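Local structure of periplasmic binding protein (Sulfurospirillum deleyianum, 4PAG) at residues I165-T171 against L288-R292; T184-F190 against L202-Q208; I34-D38 against M138-A144. The protein probably serves as the solute-binding component of an ABC transporter, capturing a substrate in the periplasm for delivery to the membrane permease. All blocks are in the same frame, centred on the assembly; numbering follows the deposited sequence.

Contact 1. Residues I165-T171 against L288-R292; sequences IPEKERT and LYPTR
Tyr289 reaches across from the end of helix 277-288 and meets Arg170 and Thr171 with its phenol oxygen. Thr171 N donates to Tyr289 OH at 3.0 Å in a fairly straight bond of 162°. The same oxygen is also hydrogen-bonded to Gly199 O, so two backbone groups grip this buried hydroxyl. Thr171 OG1 lies 3.2 Å from Tyr289 CE1 and donates to Leu288 O at 2.8 Å. It comes from above the carbonyl plane. With OG1 anti to its own carbonyl carbon (chi1 -58°), the threonine turns CG2 to the methyl CD2 of Leu288, 3.9 Å away. Ile165 CG1 lies over one face of the Tyr289 ring, and its CG2 is 3.8 Å from Tyr289 CE1, while Glu169 O and Arg170 CA lie at the ring edge.

The loop after helix 141-163 is thus held against the end of helix 277-288, just before strand 172-176 enters the parallel sheet as an inner strand. Val229 of the adjacent strand 229-232 touches both Thr171 and Leu288.

Arg170 folds back at chi2 and holds Ile165 O side-on with NE and NH2, and the oxygen lies close to the guanidinium plane. This fixes the loop from within. The outer side is looser. Glu169 and Arg292 are exposed there. Their salt bridge is modelled too short, so its placement is doubtful.

Contact 2. Residues T184-F190 against L202-Q208; sequences TECDRSF and LVHKCVQ
Cys186 and Cys206 are joined by a disulfide with an S-S distance of 2.1 Å and a chi3 of -97°. Cys186 SG is anti to its carbonyl carbon, whereas Cys206 SG sits between its backbone N and carbonyl carbon (chi1 44°). Beside the disulfide, Arg188 and Val207 form a single beta bridge. Gln208 N donates to Arg188 O at 2.9 Å; the return bond from Arg188 N to Cys206 O is weak.

Asp187 also places CG between its backbone N and carbonyl carbon (chi1 74°), which turns the carboxylate to the other segment. Its OD1 accepts Cys206 N at 2.9 Å and Arg188 NH2 at 3.0 Å, the latter on the syn lone pair. Arg188 bends at chi2 and chi3 to lay its guanidinium edge along this carboxylate. Val207 CG2 sits over one guanidinium face, offset toward its rim, 3.5 Å from Arg188 NH1.

Gln208 is extended. Its OE1 accepts Phe190 N at 2.9 Å, and its NE2 lies over one face of the Phe190 ring, 3.4 Å from CZ. NE2 is also bonded to Ser210 O. Thr184 CG2 approaches the His204 ring obliquely, near CG and CD2; the ring ND1 is bonded to Tyr225.

Covalent and polar links thus tie together two irregular loops beyond strands 183-184 and 201-202. One carboxylate oxygen shared by Cys206 N and Arg188 NH2 fixes the rotation of Asp187.

Contact 3. Residues I34-D38 against M138-A144; sequences IYVID and MQKEERA
The last turn of helix 28-37 comes closest to the first turn of helix 141-163 at Ile37 and Ala144, whose CA atoms are 5.7 Å apart. With CG1 anti to the carbonyl carbon (chi1 -63°), Ile37 has CG2 anti to the backbone N, pointing into the link between helices 127-138 and 141-163. This methyl touches Lys140 CB at 3.6 Å and the selenium of Met138 (selenomethionine) at 4.0 Å. The Met138 chain bends at chi3. This brings its CE to Ile34 CG2 at 3.9 Å and to Asp38 O at 3.6 Å. Ile23 of strand 23-25 also touches Ile34 and Met138.

Helix 127-138 ends in a Schellman motif at Gln139, and Lys140 then serves as N-cap residue of helix 141-163. The contact thus fits the end of helix 28-37 against a tight turn between two helices. Ile37 also touches Phe131 and Leu134 of helix 127-138.

Arg143 adds the polar part. It grips Val36 O side-on, with NE at 2.9 Å and NH2 at 2.8 Å. Both donors lie in the carbonyl plane, and the oxygen is close to the guanidinium plane. Two bonds to one oxygen fix the guanidinium edge-on to the helix end. NH1 turns to Leu307 O, in helix 297-309. Lys140 crosses Asp38 at about a right angle. Its NZ stays 4.1 Å from Asp38 OD2, beyond a salt bridge, and Asp38 OD1 instead bonds to Thr40.

How the contacts relate
From the N terminus, helix 28-37 supplies the first half of contact 3. About 100 residues later the turn into helix 141-163 closes that loop. The same helix runs on to the loop at 165-171, which opens contact 1. Contact 2 opens and closes next, joining 184-190 to 202-208, and is nested within the long loop that 288-292 finally closes. Contact 3 is in series with both. It ties helices together on one side of the chain's centre, with contact 2 on the opposite side. Contacts 1 and 2 lie beside the parallel sheet, contact 1 just before strand 172-176 and contact 2 where edge strand 201-202 ends; helix 141-163 spans from contact 3 toward contact 1.

Contact 1. Residues I165-T171 against L288-R292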
# COMPACT_ATOMS: atom_id res chain seq x y z
N ILE A 165 5.19 -21.46 10.08
CA ILE A 165 5.96 -21.96 8.93
C ILE A 165 7.45 -21.88 9.28
O ILE A 165 7.98 -20.78 9.38
CB ILE A 165 5.72 -21.11 7.66
CG1 ILE A 165 4.22 -20.85 7.42
CG2 ILE A 165 6.34 -21.78 6.44
CD1 ILE A 165 3.41 -22.10 7.22
N PRO A 166 8.12 -23.04 9.44
CA PRO A 166 9.57 -23.02 9.68
C PRO A 166 10.33 -22.26 8.60
O PRO A 166 9.92 -22.28 7.43
CB PRO A 166 9.96 -24.50 9.65
CG PRO A 166 8.70 -25.25 9.90
CD PRO A 166 7.59 -24.41 9.35
N GLU A 167 11.43 -21.62 8.98
CA GLU A 167 12.18 -20.76 8.06
C GLU A 167 12.65 -21.51 6.81
O GLU A 167 12.61 -20.96 5.71
CB GLU A 167 13.36 -20.10 8.77
CG GLU A 167 12.92 -19.21 9.93
CD GLU A 167 13.75 -17.95 10.06
OE1 GLU A 167 14.98 -18.06 10.29
OE2 GLU A 167 13.18 -16.84 9.93
N LYS A 168 13.05 -22.77 6.98
CA LYS A 168 13.48 -23.61 5.86
C LYS A 168 12.35 -24.03 4.91
O LYS A 168 12.62 -24.54 3.83
CB LYS A 168 14.20 -24.87 6.37
CG LYS A 168 15.71 -24.73 6.49
CD LYS A 168 16.11 -23.56 7.37
CE LYS A 168 17.54 -23.70 7.88
NZ LYS A 168 17.83 -22.72 8.96
N GLU A 169 11.10 -23.83 5.32
CA GLU A 169 9.95 -24.16 4.49
C GLU A 169 9.26 -22.92 3.89
O GLU A 169 8.19 -23.04 3.31
CB GLU A 169 8.94 -24.98 5.29
CG GLU A 169 9.44 -26.37 5.67
CD GLU A 169 8.47 -27.14 6.55
OE1 GLU A 169 7.30 -26.72 6.67
OE2 GLU A 169 8.88 -28.18 7.12
N ARG A 170 9.89 -21.75 4.01
CA ARG A 170 9.30 -20.51 3.49
C ARG A 170 9.36 -20.49 1.97
O ARG A 170 10.39 -20.80 1.38
CB ARG A 170 10.01 -19.28 4.05
CG ARG A 170 9.94 -19.14 5.57
CD ARG A 170 8.61 -18.57 6.01
NE ARG A 170 8.42 -18.56 7.46
CZ ARG A 170 8.59 -17.51 8.26
NH1 ARG A 170 8.98 -16.33 7.78
NH2 ARG A 170 8.36 -17.63 9.56
N THR A 171 8.26 -20.10 1.34
CA THR A 171 8.13 -20.13 -0.11
C THR A 171 9.01 -19.06 -0.77
O THR A 171 8.89 -17.89 -0.44
CB THR A 171 6.65 -19.90 -0.51
OG1 THR A 171 5.85 -20.91 0.10
CG2 THR A 171 6.44 -19.93 -2.03
N LEU A 288 1.27 -18.04 -1.55
CA LEU A 288 2.52 -18.68 -1.11
C LEU A 288 2.29 -20.05 -0.45
O LEU A 288 3.14 -20.93 -0.53
CB LEU A 288 3.27 -17.76 -0.14
CG LEU A 288 3.72 -16.38 -0.63
CD1 LEU A 288 4.46 -15.66 0.49
CD2 LEU A 288 4.59 -16.48 -1.87
N TYR A 289 1.14 -20.20 0.21
CA TYR A 289 0.83 -21.37 1.03
C TYR A 289 -0.56 -21.89 0.71
O TYR A 289 -1.45 -21.88 1.56
CB TYR A 289 0.97 -21.01 2.51
CG TYR A 289 2.36 -20.54 2.81
CD1 TYR A 289 3.41 -21.45 2.84
CD2 TYR A 289 2.65 -19.18 2.98
CE1 TYR A 289 4.70 -21.04 3.07
CE2 TYR A 289 3.96 -18.76 3.22
CZ TYR A 289 4.98 -19.70 3.25
OH TYR A 289 6.28 -19.33 3.48
N PRO A 290 -0.76 -22.36 -0.54
CA PRO A 290 -2.10 -22.78 -0.97
C PRO A 290 -2.69 -23.93 -0.16
O PRO A 290 -3.91 -24.02 -0.04
CB PRO A 290 -1.91 -23.18 -2.44
CG PRO A 290 -0.45 -23.35 -2.63
CD PRO A 290 0.24 -22.48 -1.62
N THR A 291 -1.85 -24.79 0.40
CA THR A 291 -2.35 -25.90 1.21
C THR A 291 -2.39 -25.57 2.71
O THR A 291 -3.23 -26.10 3.43
CB THR A 291 -1.54 -27.18 0.97
OG1 THR A 291 -0.17 -26.97 1.34
CG2 THR A 291 -1.61 -27.58 -0.49
N ARG A 292 -1.50 -24.70 3.19
CA ARG A 292 -1.41 -24.40 4.62
C ARG A 292 -2.24 -23.19 5.05
O ARG A 292 -2.68 -23.12 6.19
CB ARG A 292 0.05 -24.17 5.04
CG ARG A 292 0.97 -25.38 4.97
CD ARG A 292 2.37 -24.92 4.57
NE ARG A 292 3.47 -25.78 5.01
CZ ARG A 292 3.91 -25.88 6.26
NH1 ARG A 292 3.34 -25.20 7.25
NH2 ARG A 292 4.93 -26.68 6.53

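Contact 2. Residues T184-F190 against L202-Q208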
# COMPACT_ATOMS: atom_id res chain seq x y z
N THR A 184 12.77 -5.53 -9.87
CA THR A 184 12.28 -6.16 -8.65
C THR A 184 12.60 -5.27 -7.46
O THR A 184 13.09 -4.14 -7.63
CB THR A 184 12.85 -7.59 -8.45
OG1 THR A 184 12.12 -8.25 -7.41
CG2 THR A 184 14.34 -7.57 -8.10
N GLU A 185 12.28 -5.76 -6.28
CA GLU A 185 12.63 -5.07 -5.05
C GLU A 185 13.60 -5.88 -4.25
O GLU A 185 13.65 -7.11 -4.35
CB GLU A 185 11.39 -4.80 -4.22
CG GLU A 185 10.41 -3.87 -4.90
CD GLU A 185 11.04 -2.52 -5.20
OE1 GLU A 185 11.70 -1.96 -4.30
OE2 GLU A 185 10.86 -2.03 -6.34
N CYS A 186 14.38 -5.17 -3.44
CA CYS A 186 15.19 -5.80 -2.42
C CYS A 186 14.27 -6.50 -1.42
O CYS A 186 13.12 -6.10 -1.25
CB CYS A 186 16.03 -4.74 -1.69
SG CYS A 186 17.34 -3.99 -2.68
N ASP A 187 14.79 -7.55 -0.78
CA ASP A 187 14.04 -8.24 0.27
C ASP A 187 13.75 -7.33 1.46
O ASP A 187 12.82 -7.59 2.21
CB ASP A 187 14.76 -9.51 0.72
CG ASP A 187 15.97 -9.24 1.58
OD1 ASP A 187 16.91 -8.57 1.13
OD2 ASP A 187 15.98 -9.71 2.74
N ARG A 188 14.54 -6.27 1.64
CA ARG A 188 14.24 -5.24 2.63
C ARG A 188 13.95 -3.92 1.91
O ARG A 188 14.87 -3.21 1.50
CB ARG A 188 15.39 -5.10 3.62
CG ARG A 188 15.39 -6.20 4.70
CD ARG A 188 16.81 -6.58 5.11
NE ARG A 188 17.50 -7.25 4.00
CZ ARG A 188 18.82 -7.38 3.87
NH1 ARG A 188 19.66 -6.89 4.79
NH2 ARG A 188 19.30 -8.00 2.80
N SER A 189 12.67 -3.62 1.75
CA SER A 189 12.22 -2.45 0.98
C SER A 189 10.79 -2.15 1.35
O SER A 189 10.01 -3.08 1.56
CB SER A 189 12.28 -2.76 -0.52
OG SER A 189 11.55 -1.80 -1.29
N PHE A 190 10.41 -0.87 1.42
CA PHE A 190 9.01 -0.58 1.71
C PHE A 190 8.08 -0.97 0.55
O PHE A 190 6.86 -1.06 0.73
CB PHE A 190 8.76 0.83 2.28
CG PHE A 190 9.12 1.99 1.38
CD1 PHE A 190 8.45 2.22 0.18
CD2 PHE A 190 10.05 2.93 1.81
CE1 PHE A 190 8.76 3.33 -0.60
CE2 PHE A 190 10.36 4.04 1.03
CZ PHE A 190 9.71 4.24 -0.18
N LEU A 202 11.93 -13.66 -0.13
CA LEU A 202 12.14 -12.81 -1.30
C LEU A 202 13.52 -13.08 -1.89
O LEU A 202 14.53 -12.96 -1.20
CB LEU A 202 11.98 -11.35 -0.91
CG LEU A 202 10.55 -10.85 -0.82
CD1 LEU A 202 10.48 -9.56 -0.00
CD2 LEU A 202 9.99 -10.61 -2.22
N VAL A 203 13.58 -13.44 -3.17
CA VAL A 203 14.82 -14.00 -3.72
C VAL A 203 15.98 -13.02 -3.92
O VAL A 203 17.13 -13.43 -3.88
CB VAL A 203 14.58 -14.78 -5.02
CG1 VAL A 203 13.74 -16.01 -4.72
CG2 VAL A 203 13.92 -13.91 -6.09
N HIS A 204 15.67 -11.74 -4.16
CA HIS A 204 16.69 -10.72 -4.39
C HIS A 204 17.06 -10.03 -3.06
O HIS A 204 16.24 -9.31 -2.47
CB HIS A 204 16.19 -9.71 -5.43
CG HIS A 204 17.23 -8.77 -5.95
ND1 HIS A 204 18.29 -9.18 -6.73
CD2 HIS A 204 17.36 -7.43 -5.81
CE1 HIS A 204 19.03 -8.13 -7.05
NE2 HIS A 204 18.49 -7.06 -6.50
N LYS A 205 18.29 -10.27 -2.61
CA LYS A 205 18.73 -9.87 -1.27
C LYS A 205 19.53 -8.57 -1.29
O LYS A 205 20.63 -8.53 -1.83
CB LYS A 205 19.57 -10.98 -0.63
CG LYS A 205 18.94 -12.36 -0.65
CD LYS A 205 17.63 -12.39 0.11
CE LYS A 205 17.18 -13.79 0.45
NZ LYS A 205 15.83 -13.76 1.09
N CYS A 206 18.97 -7.52 -0.70
CA CYS A 206 19.66 -6.23 -0.55
C CYS A 206 18.79 -5.32 0.31
O CYS A 206 17.72 -5.75 0.77
CB CYS A 206 19.94 -5.55 -1.91
SG CYS A 206 18.59 -5.59 -3.12
N VAL A 207 19.24 -4.09 0.54
CA VAL A 207 18.45 -3.08 1.25
C VAL A 207 18.17 -1.92 0.29
O VAL A 207 19.07 -1.37 -0.34
CB VAL A 207 19.18 -2.55 2.51
CG1 VAL A 207 18.35 -1.48 3.21
CG2 VAL A 207 19.46 -3.69 3.48
N GLN A 208 16.90 -1.55 0.21
CA GLN A 208 16.46 -0.42 -0.61
C GLN A 208 17.25 0.85 -0.31
O GLN A 208 17.38 1.24 0.85
CB GLN A 208 14.99 -0.16 -0.33
CG GLN A 208 14.40 1.06 -1.02
CD GLN A 208 12.99 1.36 -0.54
OE1 GLN A 208 12.53 0.82 0.46
NE2 GLN A 208 12.30 2.25 -1.26
O HOH W 1 13.46 -9.68 -3.44

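Contact 3. Residues I34-D38 against M138-A144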
# COMPACT_ATOMS: atom_id res chain seq x y z
N ILE A 34 -6.56 8.46 4.55
CA ILE A 34 -7.51 9.50 4.94
C ILE A 34 -8.85 9.26 4.24
O ILE A 34 -9.91 9.45 4.85
CB ILE A 34 -7.00 10.91 4.60
CG1 ILE A 34 -5.75 11.24 5.43
CG2 ILE A 34 -8.08 11.95 4.86
CD1 ILE A 34 -4.98 12.47 4.96
N TYR A 35 -8.81 8.83 2.98
CA TYR A 35 -10.03 8.55 2.24
C TYR A 35 -10.96 7.60 3.00
O TYR A 35 -12.14 7.88 3.17
CB TYR A 35 -9.77 7.99 0.82
CG TYR A 35 -11.08 7.57 0.22
CD1 TYR A 35 -11.92 8.49 -0.39
CD2 TYR A 35 -11.53 6.27 0.37
CE1 TYR A 35 -13.17 8.12 -0.85
CE2 TYR A 35 -12.77 5.88 -0.09
CZ TYR A 35 -13.59 6.80 -0.70
OH TYR A 35 -14.82 6.40 -1.17
N VAL A 36 -10.42 6.47 3.46
CA VAL A 36 -11.26 5.45 4.09
C VAL A 36 -11.75 5.87 5.48
O VAL A 36 -12.75 5.35 5.94
CB VAL A 36 -10.61 4.04 4.12
CG1 VAL A 36 -10.54 3.45 2.72
CG2 VAL A 36 -9.24 4.05 4.78
N ILE A 37 -11.06 6.81 6.13
CA ILE A 37 -11.56 7.37 7.39
C ILE A 37 -12.68 8.37 7.07
O ILE A 37 -13.82 8.21 7.53
CB ILE A 37 -10.44 8.04 8.22
CG1 ILE A 37 -9.41 6.99 8.63
CG2 ILE A 37 -11.01 8.72 9.46
CD1 ILE A 37 -8.13 7.59 9.18
N ASP A 38 -12.38 9.39 6.27
CA ASP A 38 -13.39 10.35 5.82
C ASP A 38 -12.80 11.20 4.70
O ASP A 38 -11.82 11.91 4.92
CB ASP A 38 -13.83 11.24 6.99
CG ASP A 38 -14.93 12.22 6.61
OD1 ASP A 38 -15.57 12.07 5.56
OD2 ASP A 38 -15.14 13.18 7.39
N MSE A 138 -8.43 13.83 13.27
CA MSE A 138 -9.58 14.20 12.46
C MSE A 138 -10.90 14.25 13.22
O MSE A 138 -11.91 14.62 12.65
CB MSE A 138 -9.68 13.18 11.31
CG MSE A 138 -8.50 13.23 10.34
SE MSE A 138 -8.61 11.83 8.95
CE MSE A 138 -10.20 12.57 8.06
N GLN A 139 -10.91 13.88 14.50
CA GLN A 139 -12.15 13.71 15.28
C GLN A 139 -13.11 12.74 14.60
O GLN A 139 -14.31 12.99 14.51
CB GLN A 139 -12.84 15.06 15.52
CG GLN A 139 -11.97 16.12 16.18
CD GLN A 139 -12.02 16.07 17.69
OE1 GLN A 139 -12.01 14.98 18.28
NE2 GLN A 139 -12.09 17.23 18.33
N LYS A 140 -12.55 11.63 14.10
CA LYS A 140 -13.30 10.55 13.48
C LYS A 140 -12.92 9.25 14.19
O LYS A 140 -12.55 8.24 13.56
CB LYS A 140 -12.95 10.47 11.99
CG LYS A 140 -13.43 11.65 11.15
CD LYS A 140 -14.95 11.77 11.07
CE LYS A 140 -15.58 10.49 10.54
NZ LYS A 140 -16.99 10.69 10.12
N GLU A 141 -13.01 9.29 15.51
CA GLU A 141 -12.47 8.25 16.37
C GLU A 141 -13.19 6.91 16.19
O GLU A 141 -12.54 5.87 16.07
CB GLU A 141 -12.50 8.67 17.85
CG GLU A 141 -11.71 9.93 18.18
CD GLU A 141 -12.55 11.21 18.19
OE1 GLU A 141 -13.59 11.30 17.48
OE2 GLU A 141 -12.15 12.15 18.92
N GLU A 142 -14.52 6.91 16.16
CA GLU A 142 -15.25 5.64 16.05
C GLU A 142 -15.00 4.98 14.70
O GLU A 142 -14.80 3.77 14.64
CB GLU A 142 -16.75 5.81 16.28
CG GLU A 142 -17.16 6.19 17.69
CD GLU A 142 -16.59 5.28 18.76
OE1 GLU A 142 -16.50 4.05 18.52
OE2 GLU A 142 -16.23 5.79 19.84
N ARG A 143 -15.00 5.77 13.63
CA ARG A 143 -14.68 5.25 12.31
C ARG A 143 -13.26 4.70 12.26
O ARG A 143 -13.05 3.57 11.85
CB ARG A 143 -14.87 6.34 11.25
CG ARG A 143 -14.36 5.96 9.87
CD ARG A 143 -15.12 4.80 9.27
NE ARG A 143 -14.65 4.46 7.93
CZ ARG A 143 -15.00 3.37 7.26
NH1 ARG A 143 -15.84 2.48 7.78
NH2 ARG A 143 -14.50 3.16 6.04
N ALA A 144 -12.28 5.50 12.68
CA ALA A 144 -10.88 5.09 12.62
C ALA A 144 -10.62 3.87 13.51
O ALA A 144 -9.82 3.00 13.14
CB ALA A 144 -9.96 6.23 13.01